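Local coordinates for protein hydrogenase maturation protease HycI (Thermococcus kodakarensis KOD1, PDB 5ZBY) that probably acts as an endopeptidase that matures a [NiFe] hydrogenase by cleaving the C-terminal end of its precursor, at residues R13-G18 and F65-V70; V31-R36 and E142-L147. All coordinates share one frame; numbering follows the deposited sequence.

Interaction 1 joins two neighbouring parallel strands of the central sheet at the end where both begin; interaction 2 packs helices 29-40 and 138-156 against each other beside that sheet. Their centres lie about 17 Å apart, and they touch where G18 CA, at the end of the strand, meets A34 CB of the following helix at 3.9 Å. Interaction 1 is largely buried and runs on backbone hydrogen bonds, with an arginine and an aspartate tying down its more exposed end. Interaction 2 is partly buried: aliphatic side chains meet around an alanine inside, and a salt bridge closes its more exposed side. Helix 138-156 serves both, since L155 and I151 reach residues of strand 14-18.

Interaction 1 of 2, residues R13-G18 and F65-V70; sequences RIVICG and FKPDLV
R13 and F65 meet where two parallel strands of the central alpha/beta sheet, 14-18 and 69-75, start side by side. NE and NH2 of R13 both bond to the carbonyl oxygen of F65, a side-on grip on a single atom that lies in the guanidinium plane. The NE bond to F65 O is the shorter at 2.7 Å and comes in nearly along the C=O axis. The same guanidinium forms a cation-pi contact, with R13 CZ 4.0 Å from the centroid of the F65 ring. NH2 sits over the centre of the ring, the two planes 40° apart. A bend at chi3 (66°) turns the guanidinium over the ring. The backbone of R13 is held as well: its N donates to D68 OD2 at 2.7 Å in an almost straight bond, met on the anti side of the carboxylate. Its O accepts from both D68 N (2.7 Å) and L69 N (3.2 Å), the former tilted out of the carbonyl plane. Two residues beyond R13, V15 N bonds to L69 O and continues the parallel ladder, in which I14 pairs with L69 and V15 with V70. The CA-H groups of I14 and V70 add contacts to L69 O and V15 O.

On the sheet face of V15 and V70, CG2 of V15 touches both the F65 ring and P67 CB, and strand 46-50 adds L47 and L49 beside V15. The face of I14 and L69 is covered by F8 of helix 3-8, while L155 of helix 138-156 also reaches I14. K66, with positive phi, follows the end of helix 59-64 and turns the chain into the strand. On the other side of the F65 ring plane from R13 NH2, V15 CG2 approaches obliquely, 3.6 Å from F65 CD2.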
# COMPACT_ATOMS: atom_id res chain seq x y z
N ARG A 13 14.32 -5.04 6.42
CA ARG A 13 13.83 -5.64 5.19
C ARG A 13 12.36 -5.20 5.02
O ARG A 13 11.53 -5.50 5.86
CB ARG A 13 13.95 -7.16 5.21
CG ARG A 13 15.43 -7.69 5.33
CD ARG A 13 15.40 -9.20 5.17
NE ARG A 13 14.99 -9.65 3.87
CZ ARG A 13 15.77 -9.61 2.80
NH1 ARG A 13 17.03 -9.15 2.89
NH2 ARG A 13 15.31 -10.09 1.66
N ILE A 14 12.06 -4.58 3.88
CA ILE A 14 10.76 -3.94 3.69
C ILE A 14 10.15 -4.45 2.40
O ILE A 14 10.85 -4.54 1.37
CB ILE A 14 10.93 -2.45 3.65
CG1 ILE A 14 11.48 -1.99 5.00
CG2 ILE A 14 9.55 -1.74 3.44
CD1 ILE A 14 11.90 -0.61 5.04
N VAL A 15 8.86 -4.79 2.44
CA VAL A 15 8.16 -5.09 1.21
C VAL A 15 7.10 -4.02 1.08
O VAL A 15 6.38 -3.76 2.05
CB VAL A 15 7.54 -6.51 1.21
CG1 VAL A 15 6.83 -6.80 -0.13
CG2 VAL A 15 8.62 -7.60 1.48
N ILE A 16 7.04 -3.35 -0.08
CA ILE A 16 5.98 -2.39 -0.33
C ILE A 16 5.11 -2.93 -1.45
O ILE A 16 5.62 -3.31 -2.50
CB ILE A 16 6.55 -1.02 -0.69
CG1 ILE A 16 7.41 -0.53 0.50
CG2 ILE A 16 5.40 -0.01 -0.91
CD1 ILE A 16 8.23 0.64 0.18
N CYS A 17 3.81 -3.03 -1.17
CA CYS A 17 2.84 -3.69 -2.04
C CYS A 17 1.81 -2.70 -2.51
O CYS A 17 1.00 -2.27 -1.69
CB CYS A 17 2.10 -4.78 -1.27
SG CYS A 17 3.16 -6.18 -0.93
N GLY A 18 1.82 -2.35 -3.79
CA GLY A 18 0.79 -1.44 -4.31
C GLY A 18 -0.44 -2.22 -4.74
O GLY A 18 -0.35 -3.20 -5.45
N PHE A 65 10.69 -13.20 1.21
CA PHE A 65 11.60 -12.08 1.33
C PHE A 65 12.02 -11.82 2.78
O PHE A 65 12.87 -11.04 3.02
CB PHE A 65 11.00 -10.82 0.73
CG PHE A 65 11.99 -9.73 0.41
CD1 PHE A 65 12.82 -9.82 -0.67
CD2 PHE A 65 12.06 -8.60 1.19
CE1 PHE A 65 13.69 -8.82 -0.96
CE2 PHE A 65 12.92 -7.60 0.90
CZ PHE A 65 13.74 -7.71 -0.17
N LYS A 66 11.39 -12.50 3.71
CA LYS A 66 11.67 -12.31 5.12
C LYS A 66 11.58 -10.88 5.60
O LYS A 66 12.54 -10.33 6.05
CB LYS A 66 13.01 -12.94 5.52
CG LYS A 66 12.96 -14.44 5.54
CD LYS A 66 14.30 -15.03 5.88
CE LYS A 66 14.34 -15.59 7.28
NZ LYS A 66 14.83 -14.59 8.26
N PRO A 67 10.40 -10.26 5.46
CA PRO A 67 10.30 -8.86 5.80
C PRO A 67 10.28 -8.60 7.31
O PRO A 67 9.82 -9.46 8.08
CB PRO A 67 8.92 -8.45 5.18
CG PRO A 67 8.15 -9.74 5.26
CD PRO A 67 9.15 -10.84 4.96
N ASP A 68 10.71 -7.39 7.65
CA ASP A 68 10.55 -6.80 8.97
C ASP A 68 9.27 -5.97 8.95
O ASP A 68 8.60 -5.85 9.99
CB ASP A 68 11.74 -5.92 9.31
CG ASP A 68 13.04 -6.74 9.42
OD1 ASP A 68 12.99 -7.80 10.07
OD2 ASP A 68 14.02 -6.33 8.79
N LEU A 69 8.95 -5.40 7.78
CA LEU A 69 7.77 -4.53 7.60
C LEU A 69 7.19 -4.80 6.22
O LEU A 69 7.93 -4.85 5.24
CB LEU A 69 8.14 -3.06 7.69
CG LEU A 69 7.02 -2.03 7.41
CD1 LEU A 69 5.94 -2.13 8.49
CD2 LEU A 69 7.56 -0.62 7.32
N VAL A 70 5.86 -4.91 6.16
CA VAL A 70 5.14 -4.98 4.89
C VAL A 70 4.20 -3.78 4.86
O VAL A 70 3.47 -3.56 5.84
CB VAL A 70 4.36 -6.29 4.74
CG1 VAL A 70 3.59 -6.27 3.39
CG2 VAL A 70 5.35 -7.51 4.82

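Interaction 2 of 2, residues V31-R36 and E142-L147; sequences VLVAER and ERAERL
V33 and A144 form the centre of a helix-helix packing in this alpha/beta fold, where helices 29-40 and 138-156 run in the same general direction, crossing at -42° with local axes 8.5 Å apart. The small side chain of A144 probably allows this close approach, and its CA comes within 5.1 Å of V33 CA. In the apolar part, V33 CG2 rests on A144 CA and CB and also reaches L147 CD2, while L32 CB meets A144 CB at 3.7 Å. V73 of strand 69-75 lies beneath both V33 and L147, joining the helix pair to the sheet.

The polar part is the salt bridge between R36 and E145, both partly exposed. Both chains leave their helices with CG anti to the backbone N, then bend at chi2 (66° and 70°), which brings the charged ends together. NH1 of R36 holds E39 in a second salt bridge. A leucine in place of R36 would probably leave the E145 carboxylate without its positive mate and close to the like charge of E149. NE and NH2 of R36 converge on the syn lone pair of E145 OE2, NE at 2.7 Å, with that oxygen in the guanidinium plane.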
# COMPACT_ATOMS: atom_id res chain seq x y z
N VAL A 31 -1.12 1.36 -7.44
CA VAL A 31 -0.22 0.86 -8.49
C VAL A 31 0.65 1.99 -9.02
O VAL A 31 1.85 1.76 -9.31
CB VAL A 31 -0.99 0.15 -9.62
CG1 VAL A 31 -1.75 -1.00 -9.02
CG2 VAL A 31 -1.90 1.08 -10.34
N LEU A 32 0.13 3.22 -8.99
CA LEU A 32 0.95 4.36 -9.38
C LEU A 32 2.12 4.45 -8.42
O LEU A 32 3.29 4.63 -8.84
CB LEU A 32 0.13 5.66 -9.38
CG LEU A 32 -0.91 5.76 -10.51
CD1 LEU A 32 -1.77 6.99 -10.34
CD2 LEU A 32 -0.23 5.78 -11.85
N VAL A 33 1.82 4.27 -7.13
CA VAL A 33 2.88 4.42 -6.13
C VAL A 33 3.94 3.34 -6.34
O VAL A 33 5.15 3.65 -6.37
CB VAL A 33 2.34 4.36 -4.70
CG1 VAL A 33 3.50 4.34 -3.69
CG2 VAL A 33 1.49 5.60 -4.43
N ALA A 34 3.47 2.11 -6.54
CA ALA A 34 4.40 1.00 -6.66
C ALA A 34 5.27 1.24 -7.88
O ALA A 34 6.48 1.05 -7.82
CB ALA A 34 3.65 -0.33 -6.76
N GLU A 35 4.66 1.69 -8.99
CA GLU A 35 5.48 1.72 -10.21
C GLU A 35 6.46 2.84 -10.08
O GLU A 35 7.63 2.70 -10.49
CB GLU A 35 4.61 1.86 -11.47
CG GLU A 35 3.88 0.55 -11.76
CD GLU A 35 4.85 -0.59 -12.08
OE1 GLU A 35 5.80 -0.35 -12.86
OE2 GLU A 35 4.69 -1.71 -11.54
N ARG A 36 6.07 3.90 -9.38
CA ARG A 36 7.00 4.99 -9.23
C ARG A 36 8.12 4.58 -8.28
O ARG A 36 9.29 4.94 -8.49
CB ARG A 36 6.28 6.24 -8.75
CG ARG A 36 7.21 7.41 -8.54
CD ARG A 36 7.82 7.87 -9.87
NE ARG A 36 8.47 9.17 -9.71
CZ ARG A 36 9.67 9.49 -10.18
NH1 ARG A 36 10.38 8.59 -10.86
NH2 ARG A 36 10.16 10.70 -9.97
N GLU A 142 -0.76 13.27 -8.38
CA GLU A 142 0.20 14.09 -7.64
C GLU A 142 0.44 13.48 -6.24
O GLU A 142 1.57 13.50 -5.73
CB GLU A 142 -0.29 15.54 -7.57
CG GLU A 142 0.63 16.47 -6.78
CD GLU A 142 0.29 16.53 -5.30
OE1 GLU A 142 -0.92 16.45 -4.98
OE2 GLU A 142 1.23 16.64 -4.47
N ARG A 143 -0.62 12.95 -5.63
CA ARG A 143 -0.53 12.37 -4.30
C ARG A 143 0.30 11.08 -4.37
O ARG A 143 1.08 10.79 -3.47
CB ARG A 143 -1.94 12.09 -3.71
CG ARG A 143 -2.75 13.36 -3.32
CD ARG A 143 -2.20 14.03 -2.04
NE ARG A 143 -1.03 14.84 -2.35
CZ ARG A 143 -0.30 15.46 -1.44
NH1 ARG A 143 -0.62 15.37 -0.15
NH2 ARG A 143 0.77 16.17 -1.80
N ALA A 144 0.13 10.29 -5.44
CA ALA A 144 0.94 9.06 -5.59
C ALA A 144 2.41 9.42 -5.73
O ALA A 144 3.27 8.80 -5.11
CB ALA A 144 0.48 8.25 -6.79
N GLU A 145 2.68 10.44 -6.55
CA GLU A 145 4.09 10.85 -6.77
C GLU A 145 4.67 11.35 -5.44
O GLU A 145 5.80 11.03 -5.06
CB GLU A 145 4.17 11.92 -7.87
CG GLU A 145 5.55 12.45 -8.15
CD GLU A 145 6.45 11.43 -8.84
OE1 GLU A 145 5.94 10.54 -9.56
OE2 GLU A 145 7.68 11.52 -8.66
N ARG A 146 3.89 12.13 -4.71
CA ARG A 146 4.31 12.63 -3.41
C ARG A 146 4.60 11.51 -2.40
O ARG A 146 5.67 11.48 -1.76
CB ARG A 146 3.24 13.59 -2.87
CG ARG A 146 3.54 14.14 -1.51
CD ARG A 146 4.86 14.87 -1.51
NE ARG A 146 5.07 15.59 -0.27
CZ ARG A 146 6.19 16.24 0.03
NH1 ARG A 146 7.20 16.24 -0.83
NH2 ARG A 146 6.29 16.87 1.19
N LEU A 147 3.70 10.53 -2.29
CA LEU A 147 3.95 9.41 -1.37
C LEU A 147 5.16 8.59 -1.81
O LEU A 147 5.94 8.11 -0.96
CB LEU A 147 2.71 8.49 -1.25
CG LEU A 147 2.92 7.31 -0.29
CD1 LEU A 147 3.17 7.75 1.16
CD2 LEU A 147 1.67 6.44 -0.39